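Local coordinates for phage-related protein (Bacillus cereus, PDB 4JG2) that is of unknown function but probably binds single-stranded DNA, in the manner of phage single-stranded DNA-binding proteins, at residues R35-T40 with R159-F164; V66-P71 with Y126-N131; K107-D112 with K173-G178. All blocks are in the same frame, centred on the assembly; numbering follows the deposited sequence. Where two conformers were deposited one is given.

Contact 1 (R35-T40 with R159-F164); sequences RTKVVT and RVSLNF
R159 opens the pairing of R159-F164 with R35-T40 by reaching back over the end of the opposing strand to T40. A bend at chi3 (73°) returns its guanidinium to the T40 carbonyl, and NE donates to T40 O at 2.8 Å. The acceptor lies close to the guanidinium plane. NH2 adds only weak bonds, to T40 O and V39 O, so NE supplies the well-formed link. V39 CG1 sits over one face of the group, 3.3 Å above its plane and offset toward the rim, which places a methyl against a flat charged surface.

V160 meets T40 through the backbone: T40 N donates to V160 O at 2.9 Å. In return V160 N donates to T40 OG1 at 3.0 Å, because a chi1 of 71° holds that oxygen between the backbone N and the carbonyl carbon of T40. The same hydroxyl is also hydrogen-bonded to T44.

At L162 a hydrogen-bonded pair with V38 forms: L162 N to V38 O is 2.8 Å and V38 N to L162 O is 2.9 Å. On the same side of the sheet L162 CD1 packs at 3.7 Å on T40 CG2, their side chains meeting at about a right angle.

N163, modelled in two conformers, faces T36 through its amide; in one of them a water ties ND2 to T36 OG1 and to the F164 carbonyl. F164 N closes the ladder on T36 O (2.9 Å), while V38 CG2 touches the ring at its edge. Both apolar groups lie against A84 of helix 75-96.

With strand axes at 164°, this is an antiparallel ladder adding the short strand 37-39 to the long strand 157-169, an arrangement consistent with the beta-rich, possibly OB-like fold of single-stranded DNA-binding proteins.

Contact 2 (V66-P71 with Y126-N131); sequences VSVLIP and YFVNAN
Two aromatic rings flank this pairing, but the opposing strand touches F127 at its CB, which lies 3.8 Å from L69 CD2. A chi1 of 66° sets the F127 ring between its own backbone N and carbonyl carbon, and the ring leads away from segment V66-P71. At its edge, in its plane, lies N129 OD1 from the same strand, and Y122 meets the ring edge-to-face. The Y126 ring makes a cation-pi contact with K72.

The polar side-chain neighbours are S67 and N129, whose OG and OD1 lie 2.7 Å apart on the face that also carries L69 and F127. S67 has a second modelled conformer, so this closeness describes one state.

Between V66, V68, I70, V128 and A130 the other face is apolar. In one of the two conformers of V128, I70 CD1 reaches V128 CG1 at 3.7 Å, the side chains meeting obliquely, and V68 CB abuts V128 CG2. The I70 and Y126 end of this face packs on helix 75-96, while V66 and A130 lie against L179 of strand 175-186.

Three hydrogen-bonded pairs fix the register. V68 N donates to V128 O at 2.7 Å, with V128 N returning to V68 O at 3.0 Å. I70 N to Y126 O is 2.8 Å, and V66 with A130 makes the third pair. Between them F127 CA approaches V68 O at 3.1 Å, a CA-H...O contact.

The strand axes run at 155°, and the ladder is the central pairing of a four-stranded antiparallel sheet with order 45-50, 63-71, 125-132, 111-112.

Contact 3 (K107-D112 with K173-G178); sequences KLPLRD and KGVACG
K107 and G174 are bridged backbone to backbone, and the bonds follow the parallel pattern: K107 N donates to K173 O at 2.8 Å with an almost straight N-H...O angle of 172°, and K107 O accepts from V175 N at 2.9 Å, almost in line with the carbonyl. The bridge is a single one, binding the loop before strand 111-112 to the returning arm of the beta hairpin formed by strand 157-169 with 172-173 and 175-186. That arm turns a corner at G174, whose positive phi (148°) keeps the chain extended in a backbone region open to glycine. Having no CB to run into K107 O, G174 also brings its CA to 3.3 Å from that oxygen, a CA-H...O contact that complements the two N-H bonds.

Among the side chains, P109 makes the main contact. Its CD comes within 3.4 Å of V175 O and 3.9 Å of V175 CB, so the proline ring rests obliquely against the valine and its carbonyl. V175 is buried under A88 and I89 of helix 75-96, and P109 itself touches V85 of that helix and F164 of strand 157-169; the proline thus touches both helix and sheet. K107 contributes only the base of its side chain, with CB beside K173 O, while its amino end leads away.

Within K107-D112, R111 folds back on L108. Its first three torsions all turn the same way, and its NH2 is salt-bridged to E116. Its NH1 donates to L108 O at 2.8 Å, with that oxygen lying 3° from the guanidinium plane.

Overall arrangement
Contact 2 is the buried one, contact 1 is partly buried, and contact 3 lies at the surface. Contacts 1 and 2 are antiparallel ladders in different sheets, and their apolar faces meet where L162 packs on A130 and V128. Contacts 1 and 3 share a sheet, strands 157-169 and 175-186 being neighbours joined by N163 O and G178 N, and F164 touches P109. Contact 3 also borders contact 2: F127 N pairs with R111 O, and N131 N with C177 O. Chemistry follows place: contact 2 is regular backbone bonding with one mainly apolar face and a polar S67-N129 pair on the other, contact 1 ends in polar groups, and contact 3 rests on two backbone bonds and a proline.

Contact 1 (R35-T40 with R159-F164)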
# COMPACT_ATOMS: atom_id res chain seq x y z
N ARG A 35 -5.72 13.98 -6.34
CA ARG A 35 -6.24 12.95 -7.10
C ARG A 35 -5.54 11.63 -7.01
O ARG A 35 -6.10 10.63 -7.37
CB ARG A 35 -6.30 13.42 -8.58
CG ARG A 35 -7.18 14.65 -8.89
CD ARG A 35 -7.14 15.08 -10.37
NE ARG A 35 -7.57 13.93 -11.18
CZ ARG A 35 -7.23 13.65 -12.46
NH1 ARG A 35 -6.35 14.37 -13.14
NH2 ARG A 35 -7.71 12.57 -13.05
N THR A 36 -4.36 11.62 -6.44
CA THR A 36 -3.58 10.40 -6.41
C THR A 36 -3.44 9.76 -5.02
O THR A 36 -2.80 8.72 -4.89
CB THR A 36 -2.18 10.67 -7.03
OG1 THR A 36 -1.51 11.69 -6.27
CG2 THR A 36 -2.27 11.06 -8.47
N LYS A 37 -4.07 10.36 -4.03
CA LYS A 37 -4.03 9.88 -2.65
C LYS A 37 -5.33 9.16 -2.30
O LYS A 37 -6.42 9.72 -2.59
CB LYS A 37 -3.79 11.06 -1.70
CG LYS A 37 -3.72 10.70 -0.27
CD LYS A 37 -3.48 11.96 0.58
CE LYS A 37 -3.66 11.62 2.05
NZ LYS A 37 -3.73 12.88 2.87
N VAL A 38 -5.24 7.99 -1.70
CA VAL A 38 -6.41 7.21 -1.24
C VAL A 38 -6.14 6.72 0.16
O VAL A 38 -5.06 6.19 0.43
CB VAL A 38 -6.65 5.98 -2.13
CG1 VAL A 38 -7.85 5.14 -1.58
CG2 VAL A 38 -6.85 6.38 -3.58
N VAL A 39 -7.11 6.87 1.03
CA VAL A 39 -7.05 6.28 2.38
C VAL A 39 -8.00 5.09 2.40
O VAL A 39 -9.21 5.26 2.17
CB VAL A 39 -7.35 7.29 3.49
CG1 VAL A 39 -7.11 6.70 4.86
CG2 VAL A 39 -6.48 8.51 3.36
N THR A 40 -7.47 3.89 2.62
CA THR A 40 -8.29 2.66 2.57
C THR A 40 -9.23 2.56 3.77
O THR A 40 -9.14 3.36 4.71
CB THR A 40 -7.40 1.42 2.42
OG1 THR A 40 -6.71 1.22 3.64
CG2 THR A 40 -6.38 1.56 1.29
N ARG A 159 -6.54 1.19 8.58
CA ARG A 159 -6.61 2.07 7.40
C ARG A 159 -5.17 2.41 6.97
O ARG A 159 -4.30 2.62 7.83
CB ARG A 159 -7.33 3.40 7.70
CG ARG A 159 -8.77 3.23 8.25
CD ARG A 159 -9.52 4.57 8.28
NE ARG A 159 -9.83 4.87 6.91
CZ ARG A 159 -10.15 6.06 6.44
NH1 ARG A 159 -10.26 7.10 7.23
NH2 ARG A 159 -10.41 6.15 5.12
N VAL A 160 -4.94 2.53 5.66
CA VAL A 160 -3.63 2.87 5.13
C VAL A 160 -3.75 4.00 4.13
O VAL A 160 -4.64 3.94 3.26
CB VAL A 160 -2.94 1.66 4.49
CG1 VAL A 160 -1.52 2.02 4.06
CG2 VAL A 160 -2.93 0.44 5.42
N SER A 161 -2.89 4.99 4.25
CA SER A 161 -2.82 6.07 3.30
C SER A 161 -1.87 5.62 2.18
O SER A 161 -0.80 5.08 2.44
CB SER A 161 -2.31 7.34 3.97
OG SER A 161 -2.33 8.41 3.07
N LEU A 162 -2.32 5.82 0.95
CA LEU A 162 -1.61 5.44 -0.23
C LEU A 162 -1.50 6.56 -1.22
O LEU A 162 -2.44 7.34 -1.38
CB LEU A 162 -2.40 4.31 -0.94
CG LEU A 162 -2.72 3.05 -0.14
CD1 LEU A 162 -3.58 2.12 -1.00
CD2 LEU A 162 -1.47 2.35 0.40
N ASN A 163 -0.36 6.68 -1.90
CA ASN A 163 -0.24 7.66 -2.98
C ASN A 163 0.27 6.92 -4.18
O ASN A 163 1.19 6.12 -4.14
CB ASN A 163 0.65 8.90 -2.69
CG ASN A 163 0.53 10.03 -3.79
OD1 ASN A 163 -0.34 10.95 -3.72
ND2 ASN A 163 1.47 10.00 -4.77
N PHE A 164 -0.38 7.17 -5.27
CA PHE A 164 -0.03 6.52 -6.54
C PHE A 164 0.73 7.46 -7.43
O PHE A 164 0.38 8.64 -7.52
CB PHE A 164 -1.35 6.05 -7.20
CG PHE A 164 -2.05 4.97 -6.39
CD1 PHE A 164 -3.01 5.26 -5.41
CD2 PHE A 164 -1.69 3.66 -6.53
CE1 PHE A 164 -3.61 4.27 -4.66
CE2 PHE A 164 -2.26 2.66 -5.78
CZ PHE A 164 -3.21 2.98 -4.84
O HOH W 1 1.36 11.23 -7.29

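Contact 2 (V66-P71 with Y126-N131)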
# COMPACT_ATOMS: atom_id res chain seq x y z
N VAL A 66 4.22 -2.75 3.04
CA VAL A 66 3.11 -3.60 3.47
C VAL A 66 2.32 -3.96 2.22
O VAL A 66 2.23 -3.17 1.31
CB VAL A 66 2.20 -2.88 4.50
CG1 VAL A 66 1.71 -1.56 4.02
CG2 VAL A 66 1.11 -3.77 5.04
N SER A 67 1.77 -5.18 2.24
CA SER A 67 0.79 -5.63 1.25
C SER A 67 -0.59 -5.34 1.84
O SER A 67 -0.98 -5.95 2.84
CB SER A 67 1.00 -7.10 0.90
OG SER A 67 2.22 -7.26 0.18
N VAL A 68 -1.31 -4.40 1.23
CA VAL A 68 -2.56 -3.95 1.75
C VAL A 68 -3.68 -4.75 1.08
O VAL A 68 -3.83 -4.71 -0.16
CB VAL A 68 -2.63 -2.45 1.35
CG1 VAL A 68 -3.86 -1.80 1.84
CG2 VAL A 68 -1.38 -1.67 1.83
N LEU A 69 -4.46 -5.46 1.89
CA LEU A 69 -5.54 -6.32 1.42
C LEU A 69 -6.84 -5.57 1.48
O LEU A 69 -7.30 -5.19 2.57
CB LEU A 69 -5.58 -7.60 2.25
CG LEU A 69 -4.34 -8.44 2.33
CD1 LEU A 69 -4.56 -9.67 3.18
CD2 LEU A 69 -3.65 -8.76 1.06
N ILE A 70 -7.45 -5.37 0.33
CA ILE A 70 -8.69 -4.59 0.17
C ILE A 70 -9.82 -5.52 -0.21
O ILE A 70 -9.78 -6.14 -1.27
CB ILE A 70 -8.46 -3.56 -0.95
CG1 ILE A 70 -7.29 -2.61 -0.57
CG2 ILE A 70 -9.74 -2.74 -1.24
CD1 ILE A 70 -6.52 -2.06 -1.68
N PRO A 71 -10.80 -5.68 0.68
CA PRO A 71 -11.86 -6.61 0.31
C PRO A 71 -12.52 -6.22 -1.00
O PRO A 71 -12.76 -5.03 -1.22
CB PRO A 71 -12.82 -6.55 1.52
CG PRO A 71 -12.26 -5.65 2.47
CD PRO A 71 -10.99 -5.08 2.01
N TYR A 126 -8.53 -7.70 -3.32
CA TYR A 126 -7.48 -7.11 -4.14
C TYR A 126 -6.32 -6.82 -3.16
O TYR A 126 -6.50 -6.78 -1.93
CB TYR A 126 -7.91 -5.82 -4.80
CG TYR A 126 -8.96 -6.01 -5.90
CD1 TYR A 126 -8.58 -6.50 -7.15
CD2 TYR A 126 -10.28 -5.67 -5.72
CE1 TYR A 126 -9.46 -6.66 -8.18
CE2 TYR A 126 -11.21 -5.82 -6.73
CZ TYR A 126 -10.79 -6.33 -7.96
OH TYR A 126 -11.71 -6.47 -8.98
N PHE A 127 -5.14 -6.54 -3.70
CA PHE A 127 -4.03 -6.14 -2.88
C PHE A 127 -3.19 -5.13 -3.60
O PHE A 127 -3.07 -5.12 -4.84
CB PHE A 127 -3.16 -7.35 -2.39
CG PHE A 127 -2.42 -8.12 -3.43
CD1 PHE A 127 -1.06 -7.92 -3.68
CD2 PHE A 127 -3.07 -9.11 -4.15
CE1 PHE A 127 -0.40 -8.72 -4.56
CE2 PHE A 127 -2.36 -9.91 -5.04
CZ PHE A 127 -1.01 -9.71 -5.27
N VAL A 128 -2.50 -4.29 -2.81
CA VAL A 128 -1.54 -3.33 -3.35
C VAL A 128 -0.28 -3.51 -2.48
O VAL A 128 -0.37 -3.75 -1.27
CB VAL A 128 -2.07 -1.88 -3.30
CG1 VAL A 128 -3.51 -1.80 -3.82
CG2 VAL A 128 -2.03 -1.29 -1.93
N ASN A 129 0.87 -3.49 -3.15
CA ASN A 129 2.17 -3.53 -2.53
C ASN A 129 2.64 -2.07 -2.38
O ASN A 129 3.04 -1.47 -3.39
CB ASN A 129 3.14 -4.37 -3.29
CG ASN A 129 2.75 -5.84 -3.31
OD1 ASN A 129 2.12 -6.36 -2.39
ND2 ASN A 129 3.09 -6.48 -4.38
N ALA A 130 2.57 -1.52 -1.20
CA ALA A 130 2.94 -0.15 -0.93
C ALA A 130 4.31 -0.08 -0.25
O ALA A 130 4.63 -0.93 0.58
CB ALA A 130 1.91 0.55 -0.06
N ASN A 131 5.13 0.91 -0.59
CA ASN A 131 6.46 1.02 0.06
C ASN A 131 6.89 2.46 0.15
O ASN A 131 6.32 3.38 -0.51
CB ASN A 131 7.45 0.09 -0.63
CG ASN A 131 7.78 0.49 -2.05
OD1 ASN A 131 8.04 1.65 -2.34
ND2 ASN A 131 7.74 -0.50 -2.94

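Contact 3 (K107-D112 with K173-G178)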
# COMPACT_ATOMS: atom_id res chain seq x y z
N LYS A 107 2.77 -1.75 -15.76
CA LYS A 107 2.50 -2.37 -14.47
C LYS A 107 1.54 -1.52 -13.74
O LYS A 107 1.79 -0.31 -13.52
CB LYS A 107 3.82 -2.53 -13.70
CG LYS A 107 3.83 -3.18 -12.35
CD LYS A 107 5.29 -3.51 -11.98
CE LYS A 107 5.58 -3.66 -10.51
NZ LYS A 107 4.79 -4.70 -9.82
N LEU A 108 0.47 -2.11 -13.28
CA LEU A 108 -0.55 -1.44 -12.51
C LEU A 108 -0.63 -2.02 -11.11
O LEU A 108 -0.35 -3.20 -10.91
CB LEU A 108 -1.90 -1.56 -13.21
CG LEU A 108 -2.02 -1.00 -14.60
CD1 LEU A 108 -3.40 -1.35 -15.16
CD2 LEU A 108 -1.78 0.48 -14.62
N PRO A 109 -0.96 -1.21 -10.09
CA PRO A 109 -0.81 -1.64 -8.70
C PRO A 109 -1.91 -2.45 -8.05
O PRO A 109 -1.68 -3.15 -7.08
CB PRO A 109 -0.58 -0.30 -7.95
CG PRO A 109 -1.43 0.65 -8.75
CD PRO A 109 -1.16 0.24 -10.19
N LEU A 110 -3.16 -2.34 -8.57
CA LEU A 110 -4.26 -3.10 -7.92
C LEU A 110 -4.25 -4.52 -8.43
O LEU A 110 -4.64 -4.79 -9.57
CB LEU A 110 -5.58 -2.41 -8.18
CG LEU A 110 -6.74 -2.99 -7.39
CD1 LEU A 110 -6.69 -2.60 -5.93
CD2 LEU A 110 -8.05 -2.54 -8.01
N ARG A 111 -3.80 -5.46 -7.60
CA ARG A 111 -3.62 -6.86 -7.97
C ARG A 111 -4.75 -7.70 -7.41
O ARG A 111 -5.41 -7.34 -6.44
CB ARG A 111 -2.28 -7.34 -7.40
CG ARG A 111 -1.08 -6.48 -7.70
CD ARG A 111 -0.98 -6.04 -9.11
NE ARG A 111 -0.93 -7.14 -10.05
CZ ARG A 111 -0.63 -7.02 -11.32
NH1 ARG A 111 -0.34 -5.82 -11.82
NH2 ARG A 111 -0.58 -8.07 -12.08
N ASP A 112 -5.00 -8.86 -8.03
CA ASP A 112 -6.15 -9.68 -7.72
C ASP A 112 -5.71 -10.86 -6.83
O ASP A 112 -5.05 -11.78 -7.31
CB ASP A 112 -6.79 -10.18 -9.02
CG ASP A 112 -8.12 -10.85 -8.82
OD1 ASP A 112 -8.34 -11.42 -7.75
OD2 ASP A 112 -8.94 -10.91 -9.75
N LYS A 173 7.81 -0.45 -15.58
CA LYS A 173 7.24 0.89 -15.73
C LYS A 173 5.75 0.84 -15.53
O LYS A 173 5.16 -0.22 -15.81
CB LYS A 173 7.62 1.47 -17.09
CG LYS A 173 6.99 0.66 -18.22
CD LYS A 173 7.58 0.88 -19.58
CE LYS A 173 6.85 0.06 -20.64
NZ LYS A 173 7.55 0.08 -21.93
N GLY A 174 5.15 1.93 -15.08
CA GLY A 174 3.76 1.94 -14.80
C GLY A 174 3.43 2.88 -13.65
O GLY A 174 3.93 4.01 -13.60
N VAL A 175 2.58 2.42 -12.75
CA VAL A 175 2.13 3.14 -11.60
C VAL A 175 2.46 2.34 -10.34
O VAL A 175 2.12 1.17 -10.26
CB VAL A 175 0.62 3.43 -11.67
CG1 VAL A 175 0.15 4.13 -10.40
CG2 VAL A 175 0.32 4.28 -12.86
N ALA A 176 3.18 3.00 -9.43
CA ALA A 176 3.59 2.46 -8.16
C ALA A 176 2.75 3.05 -7.04
O ALA A 176 1.98 4.00 -7.23
CB ALA A 176 5.07 2.73 -7.88
N CYS A 177 2.87 2.48 -5.84
CA CYS A 177 2.11 2.87 -4.69
C CYS A 177 3.03 3.20 -3.53
O CYS A 177 3.73 2.33 -3.01
CB CYS A 177 1.12 1.82 -4.30
SG CYS A 177 0.07 2.37 -2.94
N GLY A 178 3.02 4.49 -3.15
CA GLY A 178 3.74 4.93 -2.02
C GLY A 178 2.98 4.73 -0.71
O GLY A 178 1.79 5.09 -0.62